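Local coordinates for protein nucleoporin p58/p45 (Homo sapiens, PDB 4JO7) that probably serves as a structural component of the nuclear pore complex, which is needed for traffic across the nuclear membrane, at residues F[5-8]-F[9-13]; F[14-17]-F[18-22]; F[52-55]-F[56-60]; F[72-75]-F[76-79]; F[80-83]-F[84-88]. All blocks are in the same frame, centred on the assembly; numbering follows the deposited sequence.

This piece is a hairpin of two long helices in the FG-repeat family region, and each contact joins successive turns: contacts 1 and 2 on helix 2-29, 3 to 5 on helix 43-85. Each is partly buried; buried residues are mainly apolar or aromatic, exposed ones mostly, though not only, polar. Contacts 1, 2 and 3 share the hairpin's interface, Leu18 of contact 2 meeting Phe57 and Val58 of contact 3. Contacts 3, 4 and 5 all meet a second subunit; contacts 4 and 5, whose centres lie about 24 Å and 36 Å from the centre of the chain, also give buried aromatics to chains of another protein. Salt bridges occur within contacts 1 and 5 only, near the chain ends.

Contact 1 (F[5-8]-F[9-13]); sequences DYFR and ILVQQ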
loop_
_atom_site.group_PDB
_atom_site.type_symbol
_atom_site.label_atom_id
_atom_site.label_comp_id
_atom_site.label_asym_id
_atom_site.label_seq_id
_atom_site.Cartn_x
_atom_site.Cartn_y
_atom_site.Cartn_z
ATOM N N ASP F 5 7.442 10.060 -11.479
ATOM C CA ASP F 5 8.867 9.942 -11.756
ATOM C C ASP F 5 9.667 9.829 -10.457
ATOM O O ASP F 5 10.605 9.045 -10.358
ATOM C CB ASP F 5 9.353 11.127 -12.589
ATOM C CG ASP F 5 9.003 10.981 -14.066
ATOM O OD1 ASP F 5 8.454 9.926 -14.451
ATOM O OD2 ASP F 5 9.289 11.912 -14.846
ATOM N N TYR F 6 9.297 10.629 -9.467
ATOM C CA TYR F 6 9.986 10.612 -8.188
ATOM C C TYR F 6 9.780 9.250 -7.498
ATOM O O TYR F 6 10.706 8.702 -6.912
ATOM C CB TYR F 6 9.481 11.768 -7.324
ATOM C CG TYR F 6 10.234 11.974 -6.031
ATOM C CD1 TYR F 6 11.607 12.171 -6.024
ATOM C CD2 TYR F 6 9.561 12.004 -4.819
ATOM C CE1 TYR F 6 12.292 12.372 -4.837
ATOM C CE2 TYR F 6 10.234 12.205 -3.633
ATOM C CZ TYR F 6 11.598 12.387 -3.648
ATOM O OH TYR F 6 12.264 12.589 -2.462
ATOM N N PHE F 7 8.578 8.684 -7.607
ATOM C CA PHE F 7 8.310 7.362 -7.033
ATOM C C PHE F 7 9.256 6.323 -7.643
ATOM O O PHE F 7 9.861 5.515 -6.933
ATOM C CB PHE F 7 6.836 6.972 -7.262
ATOM C CG PHE F 7 6.406 5.720 -6.531
ATOM C CD1 PHE F 7 6.691 4.466 -7.049
ATOM C CD2 PHE F 7 5.696 5.803 -5.348
ATOM C CE1 PHE F 7 6.296 3.316 -6.390
ATOM C CE2 PHE F 7 5.289 4.651 -4.680
ATOM C CZ PHE F 7 5.594 3.406 -5.203
ATOM N N ARG F 8 9.390 6.359 -8.966
ATOM C CA ARG F 8 10.242 5.428 -9.682
ATOM C C ARG F 8 11.693 5.566 -9.218
ATOM O O ARG F 8 12.375 4.573 -8.972
ATOM C CB ARG F 8 10.128 5.686 -11.190
ATOM C CG ARG F 8 10.868 4.689 -12.061
ATOM C CD ARG F 8 10.695 5.021 -13.547
ATOM N NE ARG F 8 9.289 5.017 -13.959
ATOM C CZ ARG F 8 8.573 6.099 -14.271
ATOM N NH1 ARG F 8 9.103 7.316 -14.236
ATOM N NH2 ARG F 8 7.308 5.960 -14.628
ATOM N N ILE F 9 12.150 6.807 -9.079
ATOM C CA ILE F 9 13.505 7.084 -8.611
ATOM C C ILE F 9 13.727 6.576 -7.188
ATOM O O ILE F 9 14.774 6.001 -6.880
ATOM C CB ILE F 9 13.813 8.592 -8.655
ATOM C CG1 ILE F 9 13.967 9.056 -10.107
ATOM C CG2 ILE F 9 15.084 8.906 -7.876
ATOM C CD1 ILE F 9 14.033 10.560 -10.260
ATOM N N LEU F 10 12.748 6.796 -6.318
ATOM C CA LEU F 10 12.841 6.316 -4.937
ATOM C C LEU F 10 12.928 4.794 -4.873
ATOM O O LEU F 10 13.669 4.248 -4.059
ATOM C CB LEU F 10 11.660 6.815 -4.098
ATOM C CG LEU F 10 11.642 8.311 -3.773
ATOM C CD1 LEU F 10 10.414 8.668 -2.962
ATOM C CD2 LEU F 10 12.909 8.737 -3.030
ATOM N N VAL F 11 12.181 4.104 -5.726
ATOM C CA VAL F 11 12.227 2.645 -5.743
ATOM C C VAL F 11 13.602 2.143 -6.195
ATOM O O VAL F 11 14.138 1.194 -5.627
ATOM C CB VAL F 11 11.117 2.047 -6.638
ATOM C CG1 VAL F 11 11.339 0.566 -6.861
ATOM C CG2 VAL F 11 9.745 2.291 -6.020
ATOM N N GLN F 12 14.170 2.774 -7.216
ATOM C CA GLN F 12 15.497 2.396 -7.682
ATOM C C GLN F 12 16.526 2.655 -6.583
ATOM O O GLN F 12 17.389 1.828 -6.324
ATOM C CB GLN F 12 15.874 3.155 -8.956
ATOM C CG GLN F 12 14.832 3.098 -10.078
ATOM C CD GLN F 12 14.008 1.815 -10.094
ATOM O OE1 GLN F 12 14.550 0.708 -10.033
ATOM N NE2 GLN F 12 12.686 1.961 -10.185
ATOM N N GLN F 13 16.421 3.800 -5.919
ATOM C CA GLN F 13 17.346 4.124 -4.845
ATOM C C GLN F 13 17.174 3.186 -3.651
ATOM O O GLN F 13 18.146 2.840 -2.980
ATOM C CB GLN F 13 17.179 5.585 -4.426
ATOM C CG GLN F 13 17.693 6.562 -5.482
ATOM C CD GLN F 13 17.372 8.009 -5.167
ATOM O OE1 GLN F 13 16.672 8.307 -4.203
ATOM N NE2 GLN F 13 17.879 8.917 -5.990
#
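Leu10 lies over one face of the Tyr6 ring, one turn back on helix 2-29, with CD1 4.0 Å from the ring centroid in a CH-pi contact. A second apolar pair, Phe7 CE1 and Val11 CG2 at 3.6 Å, is buried: Phe7 also stacks on His68 of helix 43-85, and the chain of another protein packs on both Phe7 and Val11.

Among the hydrogen bonds, Arg8 O takes two from Gln12: the helical one from N at 3.1 Å, and one from NE2 at 2.9 Å, arriving on the opposite face of the carbonyl plane. The glutamine chain bends at chi2 (-30°) to fold its amide back, and the NE2 bond is far from straight (133°).

The ionic pair is Arg8 NH1 with Asp5 OD1, 2.7 Å apart; the oxygen sits in the guanidinium plane, whereas the nitrogen comes from above the carboxylate plane. Aromatic and branched residues thus suit the helix's partner-facing side, while long polar ones tie its exposed side to itself.

Contact 2 (F[14-17]-F[18-22]); sequences FEVQ and LQQYR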
loop_
_atom_site.group_PDB
_atom_site.type_symbol
_atom_site.label_atom_id
_atom_site.label_comp_id
_atom_site.label_asym_id
_atom_site.label_seq_id
_atom_site.Cartn_x
_atom_site.Cartn_y
_atom_site.Cartn_z
ATOM N N PHE F 14 15.943 2.753 -3.410
ATOM C CA PHE F 14 15.658 1.825 -2.322
ATOM C C PHE F 14 16.341 0.487 -2.574
ATOM O O PHE F 14 16.955 -0.085 -1.677
ATOM C CB PHE F 14 14.146 1.622 -2.186
ATOM C CG PHE F 14 13.750 0.793 -0.999
ATOM C CD1 PHE F 14 13.697 1.353 0.261
ATOM C CD2 PHE F 14 13.432 -0.545 -1.147
ATOM C CE1 PHE F 14 13.333 0.594 1.357
ATOM C CE2 PHE F 14 13.065 -1.305 -0.055
ATOM C CZ PHE F 14 13.014 -0.733 1.194
ATOM N N GLU F 15 16.245 0.001 -3.806
ATOM C CA GLU F 15 16.884 -1.251 -4.182
ATOM C C GLU F 15 18.393 -1.199 -3.972
ATOM O O GLU F 15 18.985 -2.142 -3.449
ATOM C CB GLU F 15 16.581 -1.586 -5.638
ATOM C CG GLU F 15 15.140 -1.993 -5.882
ATOM C CD GLU F 15 14.916 -2.432 -7.304
ATOM O OE1 GLU F 15 15.435 -3.507 -7.680
ATOM O OE2 GLU F 15 14.237 -1.696 -8.045
ATOM N N VAL F 16 19.015 -0.102 -4.384
ATOM C CA VAL F 16 20.449 0.067 -4.184
ATOM C C VAL F 16 20.784 0.016 -2.699
ATOM O O VAL F 16 21.703 -0.692 -2.284
ATOM C CB VAL F 16 20.951 1.400 -4.786
ATOM C CG1 VAL F 16 22.377 1.683 -4.351
ATOM C CG2 VAL F 16 20.848 1.358 -6.306
ATOM N N GLN F 17 20.032 0.772 -1.908
ATOM C CA GLN F 17 20.238 0.839 -0.467
ATOM C C GLN F 17 20.119 -0.542 0.170
ATOM O O GLN F 17 20.932 -0.907 1.021
ATOM C CB GLN F 17 19.232 1.802 0.163
ATOM C CG GLN F 17 19.335 1.917 1.673
ATOM C CD GLN F 17 18.358 2.926 2.243
ATOM O OE1 GLN F 17 17.246 2.577 2.644
ATOM N NE2 GLN F 17 18.766 4.189 2.271
ATOM N N LEU F 18 19.112 -1.310 -0.241
ATOM C CA LEU F 18 18.925 -2.657 0.293
ATOM C C LEU F 18 20.158 -3.513 0.043
ATOM O O LEU F 18 20.602 -4.244 0.928
ATOM C CB LEU F 18 17.703 -3.342 -0.326
ATOM C CG LEU F 18 16.314 -2.899 0.138
ATOM C CD1 LEU F 18 15.262 -3.811 -0.479
ATOM C CD2 LEU F 18 16.192 -2.899 1.657
ATOM N N GLN F 19 20.711 -3.424 -1.165
ATOM C CA GLN F 19 21.901 -4.195 -1.518
ATOM C C GLN F 19 23.084 -3.784 -0.648
ATOM O O GLN F 19 23.768 -4.626 -0.075
ATOM C CB GLN F 19 22.249 -4.005 -2.996
ATOM C CG GLN F 19 21.220 -4.573 -3.957
ATOM C CD GLN F 19 21.307 -6.082 -4.086
ATOM O OE1 GLN F 19 22.078 -6.733 -3.380
ATOM N NE2 GLN F 19 20.517 -6.645 -4.997
ATOM N N GLN F 20 23.309 -2.481 -0.545
ATOM C CA GLN F 20 24.413 -1.950 0.243
ATOM C C GLN F 20 24.271 -2.315 1.723
ATOM O O GLN F 20 25.183 -2.878 2.322
ATOM C CB GLN F 20 24.491 -0.429 0.074
ATOM C CG GLN F 20 24.810 0.014 -1.351
ATOM C CD GLN F 20 24.729 1.520 -1.533
ATOM O OE1 GLN F 20 24.017 2.210 -0.804
ATOM N NE2 GLN F 20 25.463 2.035 -2.513
ATOM N N TYR F 21 23.124 -2.004 2.310
ATOM C CA TYR F 21 22.923 -2.237 3.738
ATOM C C TYR F 21 22.979 -3.720 4.079
ATOM O O TYR F 21 23.383 -4.095 5.180
ATOM C CB TYR F 21 21.596 -1.638 4.207
ATOM C CG TYR F 21 21.635 -0.137 4.382
ATOM C CD1 TYR F 21 22.740 0.604 3.980
ATOM C CD2 TYR F 21 20.576 0.538 4.971
ATOM C CE1 TYR F 21 22.783 1.973 4.151
ATOM C CE2 TYR F 21 20.610 1.908 5.143
ATOM C CZ TYR F 21 21.717 2.619 4.734
ATOM O OH TYR F 21 21.757 3.984 4.906
ATOM N N ARG F 22 22.581 -4.560 3.134
ATOM C CA ARG F 22 22.585 -5.997 3.358
ATOM C C ARG F 22 24.010 -6.457 3.617
ATOM O O ARG F 22 24.260 -7.278 4.500
ATOM C CB ARG F 22 21.993 -6.724 2.148
ATOM C CG ARG F 22 21.882 -8.230 2.311
ATOM C CD ARG F 22 21.127 -8.847 1.143
ATOM N NE ARG F 22 21.737 -10.090 0.678
ATOM C CZ ARG F 22 21.590 -11.270 1.272
ATOM N NH1 ARG F 22 20.854 -11.386 2.371
ATOM N NH2 ARG F 22 22.187 -12.342 0.769
#
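Gln17 lies flat against one face of the Tyr21 ring. Its CG stands 3.8 Å from the ring centroid, 14° off the normal, in a CH-pi contact, and the amide beyond it is stacked with its plane only 2° from that of the ring. The glutamine chain runs extended, with CG anti to the backbone N (chi1 178°), which carries the amide along the ring as far as the phenol end. A flexible side chain with a flat polar head suits this place, since its CG methylene and its amide can both use the aromatic surface. Another ring, on the chain of another protein, meets Tyr21 edge-to-face, and a polar side chain of that protein hydrogen-bonds Tyr21 OH.

The other ring, Phe14, is met at a slant by Leu18, whose CD1 comes to 3.4 Å from Phe14 CE2; the two side chains cross obliquely. Both are buried, between helix 43-85 and the chain of another protein, on a side of helix 2-29 that lies within a predicted coiled coil: Phe14 rests on Ala61, and Leu18 on Phe57 and Val58. The branched leucine thus fills space beside a ring of its own helix and against the partner helix at once.

On the exposed side, Val16 and Gln20 run side by side, with Val16 CG1 3.6 Å from Gln20 NE2. In the backbone, Tyr21 N bonds Gln17 O at 2.8 Å.

Contact 3 (F[52-55]-F[56-60]); sequences KIYQ and TFVAL
Tyr54, in the conformer described, one of two, carries its CG anti to the backbone N (chi1 155°), and Val58 turns CG2 back beside its own N, anti to the carbonyl carbon; together these torsions bring the valine methyl over one face of the tyrosine ring. The ring contacts therefore hold for only part of the molecules. CG2 of Val58 sits 3.9 Å from the Tyr54 ring centroid, a CH-pi contact displaced toward the ring's rim and nearest to Tyr54 CZ at 3.7 Å. The same conformer receives Arg22 in a cation-pi contact.

Ile53 and Phe57 point the same way, with Ile53 CG2 3.8 Å from Phe57 CE2. Both are buried: Ile53 packs on Gln77 and Phe57 on Tyr78 of the second subunit, and Phe57 also on the chain of another protein.

Besides its helical bond to Lys52 O at 3.0 Å, Thr56 N makes a second, weak one to Ile53 O at 3.1 Å, while Ile53 O also accepts Phe57 N. Thr56, small and buried, hydrogen-bonds through OG1 to Gln77 OE1 of the second subunit. Its hydroxyl adds a directional bond to a mixed polar and apolar interface, while Tyr54 and Val58 serve the hairpin side, where both touch Leu18.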
loop_
_atom_site.group_PDB
_atom_site.type_symbol
_atom_site.label_atom_id
_atom_site.label_comp_id
_atom_site.label_asym_id
_atom_site.label_seq_id
_atom_site.Cartn_x
_atom_site.Cartn_y
_atom_site.Cartn_z
ATOM N N LYS F 52 16.128 -13.124 5.997
ATOM C CA LYS F 52 14.683 -13.190 5.825
ATOM C C LYS F 52 14.034 -11.831 6.066
ATOM O O LYS F 52 13.029 -11.497 5.435
ATOM C CB LYS F 52 14.078 -14.252 6.739
ATOM C CG LYS F 52 14.591 -15.656 6.448
ATOM C CD LYS F 52 13.639 -16.727 6.951
ATOM C CE LYS F 52 14.283 -18.105 6.899
ATOM N NZ LYS F 52 14.918 -18.388 5.580
ATOM N N ILE F 53 14.609 -11.049 6.975
ATOM C CA ILE F 53 14.175 -9.672 7.179
ATOM C C ILE F 53 14.353 -8.875 5.889
ATOM O O ILE F 53 13.465 -8.129 5.468
ATOM C CB ILE F 53 14.948 -9.020 8.335
ATOM C CG1 ILE F 53 14.417 -9.549 9.673
ATOM C CG2 ILE F 53 14.834 -7.500 8.285
ATOM C CD1 ILE F 53 15.257 -9.153 10.878
ATOM N N TYR F 54 15.491 -9.060 5.241
ATOM C CA TYR F 54 15.784 -8.407 3.972
ATOM C C TYR F 54 14.748 -8.806 2.928
ATOM O O TYR F 54 14.276 -7.984 2.141
ATOM C CB TYR F 54 17.191 -8.800 3.515
ATOM C CG TYR F 54 17.428 -8.707 2.027
ATOM C CD1 TYR F 54 17.845 -7.520 1.446
ATOM C CD2 TYR F 54 17.253 -9.814 1.206
ATOM C CE1 TYR F 54 18.071 -7.432 0.089
ATOM C CE2 TYR F 54 17.473 -9.734 -0.155
ATOM C CZ TYR F 54 17.886 -8.540 -0.704
ATOM O OH TYR F 54 18.110 -8.446 -2.054
ATOM N N GLN F 55 14.397 -10.087 2.929
ATOM C CA GLN F 55 13.399 -10.585 1.991
ATOM C C GLN F 55 12.037 -9.929 2.218
ATOM O O GLN F 55 11.301 -9.667 1.269
ATOM C CB GLN F 55 13.317 -12.113 2.061
ATOM C CG GLN F 55 14.576 -12.776 1.511
ATOM C CD GLN F 55 14.544 -14.291 1.576
ATOM O OE1 GLN F 55 14.121 -14.877 2.572
ATOM N NE2 GLN F 55 14.983 -14.933 0.500
ATOM N N THR F 56 11.706 -9.636 3.468
ATOM C CA THR F 56 10.441 -8.976 3.765
ATOM C C THR F 56 10.456 -7.538 3.238
ATOM O O THR F 56 9.458 -7.060 2.698
ATOM C CB THR F 56 10.140 -9.012 5.272
ATOM O OG1 THR F 56 10.111 -10.374 5.711
ATOM C CG2 THR F 56 8.810 -8.353 5.583
ATOM N N PHE F 57 11.589 -6.852 3.366
ATOM C CA PHE F 57 11.701 -5.492 2.852
ATOM C C PHE F 57 11.548 -5.458 1.331
ATOM O O PHE F 57 10.907 -4.560 0.789
ATOM C CB PHE F 57 13.037 -4.852 3.253
ATOM C CG PHE F 57 13.012 -4.203 4.608
ATOM C CD1 PHE F 57 12.375 -2.988 4.792
ATOM C CD2 PHE F 57 13.621 -4.810 5.697
ATOM C CE1 PHE F 57 12.348 -2.379 6.039
ATOM C CE2 PHE F 57 13.597 -4.208 6.946
ATOM C CZ PHE F 57 12.962 -2.995 7.118
ATOM N N VAL F 58 12.154 -6.421 0.643
ATOM C CA VAL F 58 12.060 -6.464 -0.814
ATOM C C VAL F 58 10.600 -6.681 -1.226
ATOM O O VAL F 58 10.098 -6.021 -2.142
ATOM C CB VAL F 58 12.924 -7.578 -1.410
ATOM C CG1 VAL F 58 12.724 -7.659 -2.926
ATOM C CG2 VAL F 58 14.393 -7.352 -1.079
ATOM N N ALA F 59 9.938 -7.608 -0.544
ATOM C CA ALA F 59 8.525 -7.893 -0.774
ATOM C C ALA F 59 7.670 -6.647 -0.567
ATOM O O ALA F 59 6.818 -6.327 -1.395
ATOM C CB ALA F 59 8.056 -9.007 0.140
ATOM N N LEU F 60 7.894 -5.938 0.536
ATOM C CA LEU F 60 7.090 -4.758 0.846
ATOM C C LEU F 60 7.247 -3.680 -0.220
ATOM O O LEU F 60 6.269 -3.049 -0.614
ATOM C CB LEU F 60 7.463 -4.188 2.218
ATOM C CG LEU F 60 6.929 -4.981 3.412
ATOM C CD1 LEU F 60 7.665 -4.603 4.694
ATOM C CD2 LEU F 60 5.433 -4.754 3.552
#

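Contact 4 (F[72-75]-F[76-79]); sequences KVLK and EQYL
Gln77 N bonds Val73 O at 2.9 Å, and Tyr78 N bonds Leu74 O at the same 2.9 Å, two of four successive bonds that keep this turn regular. Beyond the backbone, Gln77 OE1 hydrogen-bonds Thr56 OG1 of the second subunit, and Lys72 NZ pairs with Glu69 one turn earlier. Helix 43-85 here forms part of a helical interface between two copies of the protein: Leu74 and Tyr78 both pack on Phe57 of the second subunit.

The glutamine approaches that interface with CG anti to its carbonyl carbon (chi1 -67°) and an extended chain, its amide resting against Val73, where NE2 lies 3.7 Å from CG1 of the valine. A leucine in place of Gln77 would probably leave the Thr56 hydroxyl of the second subunit without its amide mate.

In the buried packing, Leu74 CD1 meets Tyr78 CE1 at 3.7 Å. Tyrosine suits this spot because its ring packs among apolar groups while its OH bonds a polar side chain of another protein.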
loop_
_atom_site.group_PDB
_atom_site.type_symbol
_atom_site.label_atom_id
_atom_site.label_comp_id
_atom_site.label_asym_id
_atom_site.label_seq_id
_atom_site.Cartn_x
_atom_site.Cartn_y
_atom_site.Cartn_z
ATOM N N LYS F 72 -2.876 4.013 -10.372
ATOM C CA LYS F 72 -2.832 4.544 -11.731
ATOM C C LYS F 72 -3.953 3.945 -12.578
ATOM O O LYS F 72 -4.608 4.654 -13.338
ATOM C CB LYS F 72 -1.486 4.256 -12.395
ATOM C CG LYS F 72 -0.292 4.959 -11.775
ATOM C CD LYS F 72 0.961 4.670 -12.595
ATOM C CE LYS F 72 2.221 5.214 -11.924
ATOM N NZ LYS F 72 3.441 4.833 -12.677
ATOM N N VAL F 73 -4.154 2.636 -12.467
ATOM C CA VAL F 73 -5.267 1.970 -13.145
ATOM C C VAL F 73 -6.597 2.584 -12.715
ATOM O O VAL F 73 -7.450 2.896 -13.555
ATOM C CB VAL F 73 -5.267 0.446 -12.877
ATOM C CG1 VAL F 73 -6.557 -0.197 -13.396
ATOM C CG2 VAL F 73 -4.042 -0.205 -13.499
ATOM N N LEU F 74 -6.762 2.787 -11.411
ATOM C CA LEU F 74 -7.982 3.375 -10.878
ATOM C C LEU F 74 -8.262 4.720 -11.541
ATOM O O LEU F 74 -9.395 4.990 -11.953
ATOM C CB LEU F 74 -7.884 3.542 -9.361
ATOM C CG LEU F 74 -9.139 4.048 -8.652
ATOM C CD1 LEU F 74 -10.288 3.058 -8.841
ATOM C CD2 LEU F 74 -8.881 4.300 -7.159
ATOM N N LYS F 75 -7.229 5.550 -11.657
ATOM C CA LYS F 75 -7.371 6.865 -12.291
ATOM C C LYS F 75 -7.801 6.728 -13.743
ATOM O O LYS F 75 -8.674 7.461 -14.201
ATOM C CB LYS F 75 -6.074 7.674 -12.200
ATOM C CG LYS F 75 -6.201 9.087 -12.769
ATOM C CD LYS F 75 -4.922 9.894 -12.626
ATOM C CE LYS F 75 -5.131 11.323 -13.119
ATOM N NZ LYS F 75 -3.917 12.164 -12.916
ATOM N N GLU F 76 -7.199 5.783 -14.465
ATOM C CA GLU F 76 -7.532 5.561 -15.870
ATOM C C GLU F 76 -8.996 5.164 -16.023
ATOM O O GLU F 76 -9.689 5.604 -16.947
ATOM C CB GLU F 76 -6.649 4.467 -16.470
ATOM C CG GLU F 76 -5.183 4.818 -16.551
ATOM C CD GLU F 76 -4.360 3.731 -17.219
ATOM O OE1 GLU F 76 -4.832 2.573 -17.279
ATOM O OE2 GLU F 76 -3.243 4.034 -17.687
ATOM N N GLN F 77 -9.461 4.326 -15.108
ATOM C CA GLN F 77 -10.840 3.870 -15.121
ATOM C C GLN F 77 -11.806 5.009 -14.780
ATOM O O GLN F 77 -12.888 5.097 -15.367
ATOM C CB GLN F 77 -10.986 2.690 -14.160
ATOM C CG GLN F 77 -10.227 1.462 -14.650
ATOM C CD GLN F 77 -10.331 0.295 -13.693
ATOM O OE1 GLN F 77 -10.581 0.479 -12.507
ATOM N NE2 GLN F 77 -10.136 -0.914 -14.204
ATOM N N TYR F 78 -11.418 5.877 -13.846
ATOM C CA TYR F 78 -12.202 7.084 -13.550
ATOM C C TYR F 78 -12.381 7.911 -14.818
ATOM O O TYR F 78 -13.486 8.342 -15.151
ATOM C CB TYR F 78 -11.508 7.971 -12.516
ATOM C CG TYR F 78 -11.773 7.661 -11.059
ATOM C CD1 TYR F 78 -12.113 6.383 -10.636
ATOM C CD2 TYR F 78 -11.679 8.662 -10.107
ATOM C CE1 TYR F 78 -12.349 6.114 -9.309
ATOM C CE2 TYR F 78 -11.911 8.406 -8.780
ATOM C CZ TYR F 78 -12.242 7.132 -8.379
ATOM O OH TYR F 78 -12.471 6.899 -7.042
ATOM N N LEU F 79 -11.273 8.149 -15.505
ATOM C CA LEU F 79 -11.278 8.963 -16.720
ATOM C C LEU F 79 -12.111 8.311 -17.810
ATOM O O LEU F 79 -12.843 8.989 -18.537
ATOM C CB LEU F 79 -9.851 9.175 -17.217
ATOM C CG LEU F 79 -8.950 10.000 -16.298
ATOM C CD1 LEU F 79 -7.542 10.078 -16.857
ATOM C CD2 LEU F 79 -9.517 11.383 -16.109
#

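Contact 5 (F[80-83]-F[84-88]); sequences GYRK and MFLGD
Met84, built as selenomethionine, begins the last turn of helix 43-85, which ends in a Schellman motif; its N bonds Gly80 O at 3.1 Å, and its side chain packs on Leu46 of the second subunit.

Phe85 follows, its N held by Tyr81 O at 2.8 Å. The two side chains point the same way, their rings meeting obliquely with planes 40° apart, and Tyr81 OH lies at the edge of the phenylalanine ring, 3.5 Å from CD2. Both aromatics are buried against the second subunit and chains of another protein, where flat, bulky groups fit well. An alanine in place of Tyr81 would probably open a gap beside Phe85 and leave its ring freer to turn.

Leu86 N bonds Arg82 O at 3.0 Å, while Arg82 itself turns its guanidinium to the backbone of another protein. Gly87, its N bonded to Met84 O at 2.9 Å, then leaves the helix with a positive phi of 90°, which would jam a side chain against the preceding carbonyl oxygen; glycine is the natural residue here.

Asp88 closes the motif with its second bond, N reaching back to Lys83 O at 2.9 Å. Lys83 bends at chi3 and chi4 to follow it, bringing NZ within 3.0 Å of Asp88 OD1 in a salt bridge whose hydrogen bond is weak.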
loop_
_atom_site.group_PDB
_atom_site.type_symbol
_atom_site.label_atom_id
_atom_site.label_comp_id
_atom_site.label_asym_id
_atom_site.label_seq_id
_atom_site.Cartn_x
_atom_site.Cartn_y
_atom_site.Cartn_z
ATOM N N GLY F 80 -12.006 6.992 -17.920
ATOM C CA GLY F 80 -12.798 6.247 -18.883
ATOM C C GLY F 80 -14.281 6.403 -18.607
ATOM O O GLY F 80 -15.075 6.607 -19.529
ATOM N N TYR F 81 -14.655 6.315 -17.334
ATOM C CA TYR F 81 -16.044 6.479 -16.931
ATOM C C TYR F 81 -16.555 7.897 -17.192
ATOM O O TYR F 81 -17.664 8.095 -17.706
ATOM C CB TYR F 81 -16.225 6.139 -15.452
ATOM C CG TYR F 81 -17.663 6.269 -15.017
ATOM C CD1 TYR F 81 -18.544 5.206 -15.140
ATOM C CD2 TYR F 81 -18.148 7.467 -14.510
ATOM C CE1 TYR F 81 -19.870 5.325 -14.756
ATOM C CE2 TYR F 81 -19.466 7.600 -14.131
ATOM C CZ TYR F 81 -20.323 6.529 -14.255
ATOM O OH TYR F 81 -21.637 6.666 -13.873
ATOM N N ARG F 82 -15.752 8.884 -16.825
ATOM C CA ARG F 82 -16.130 10.279 -17.007
ATOM C C ARG F 82 -16.362 10.569 -18.488
ATOM O O ARG F 82 -17.326 11.225 -18.856
ATOM C CB ARG F 82 -15.034 11.194 -16.456
ATOM C CG ARG F 82 -15.369 12.674 -16.520
ATOM C CD ARG F 82 -14.110 13.526 -16.532
ATOM N NE ARG F 82 -13.311 13.376 -15.319
ATOM C CZ ARG F 82 -12.120 13.939 -15.137
ATOM N NH1 ARG F 82 -11.586 14.683 -16.099
ATOM N NH2 ARG F 82 -11.458 13.754 -14.000
ATOM N N LYS F 83 -15.477 10.063 -19.334
ATOM C CA LYS F 83 -15.571 10.270 -20.771
ATOM C C LYS F 83 -16.879 9.687 -21.294
ATOM O O LYS F 83 -17.582 10.303 -22.102
ATOM C CB LYS F 83 -14.386 9.593 -21.456
ATOM C CG LYS F 83 -14.300 9.780 -22.950
ATOM C CD LYS F 83 -13.102 9.012 -23.513
ATOM C CE LYS F 83 -12.078 9.938 -24.144
ATOM N NZ LYS F 83 -12.612 10.625 -25.352
HETATM N N MSE F 84 -17.206 8.492 -20.820
HETATM C CA MSE F 84 -18.419 7.810 -21.249
HETATM C C MSE F 84 -19.652 8.562 -20.762
HETATM O O MSE F 84 -20.607 8.776 -21.522
HETATM C CB MSE F 84 -18.414 6.387 -20.710
HETATM C CG MSE F 84 -19.467 5.480 -21.295
HETATM SE SE MSE F 84 -19.324 3.683 -20.530
HETATM C CE MSE F 84 -17.525 3.232 -21.081
ATOM N N PHE F 85 -19.626 8.969 -19.495
ATOM C CA PHE F 85 -20.726 9.709 -18.894
ATOM C C PHE F 85 -21.018 10.982 -19.698
ATOM O O PHE F 85 -22.172 11.383 -19.841
ATOM C CB PHE F 85 -20.394 10.054 -17.440
ATOM C CG PHE F 85 -21.586 10.468 -16.618
ATOM C CD1 PHE F 85 -22.053 11.778 -16.656
ATOM C CD2 PHE F 85 -22.229 9.554 -15.792
ATOM C CE1 PHE F 85 -23.140 12.161 -15.898
ATOM C CE2 PHE F 85 -23.318 9.927 -15.034
ATOM C CZ PHE F 85 -23.779 11.240 -15.087
ATOM N N LEU F 86 -19.967 11.597 -20.236
ATOM C CA LEU F 86 -20.097 12.852 -20.988
ATOM C C LEU F 86 -20.360 12.623 -22.479
ATOM O O LEU F 86 -20.402 13.572 -23.259
ATOM C CB LEU F 86 -18.853 13.725 -20.796
ATOM C CG LEU F 86 -18.618 14.260 -19.380
ATOM C CD1 LEU F 86 -17.361 15.116 -19.332
ATOM C CD2 LEU F 86 -19.818 15.038 -18.862
ATOM N N GLY F 87 -20.541 11.366 -22.868
ATOM C CA GLY F 87 -21.020 11.029 -24.196
ATOM C C GLY F 87 -19.938 10.824 -25.237
ATOM O O GLY F 87 -20.212 10.881 -26.433
ATOM N N ASP F 88 -18.712 10.571 -24.795
ATOM C CA ASP F 88 -17.600 10.416 -25.725
ATOM C C ASP F 88 -17.021 9.007 -25.683
ATOM O O ASP F 88 -16.836 8.435 -24.611
ATOM C CB ASP F 88 -16.510 11.436 -25.415
ATOM C CG ASP F 88 -15.489 11.548 -26.531
ATOM O OD1 ASP F 88 -15.072 10.499 -27.068
ATOM O OD2 ASP F 88 -15.112 12.685 -26.881
#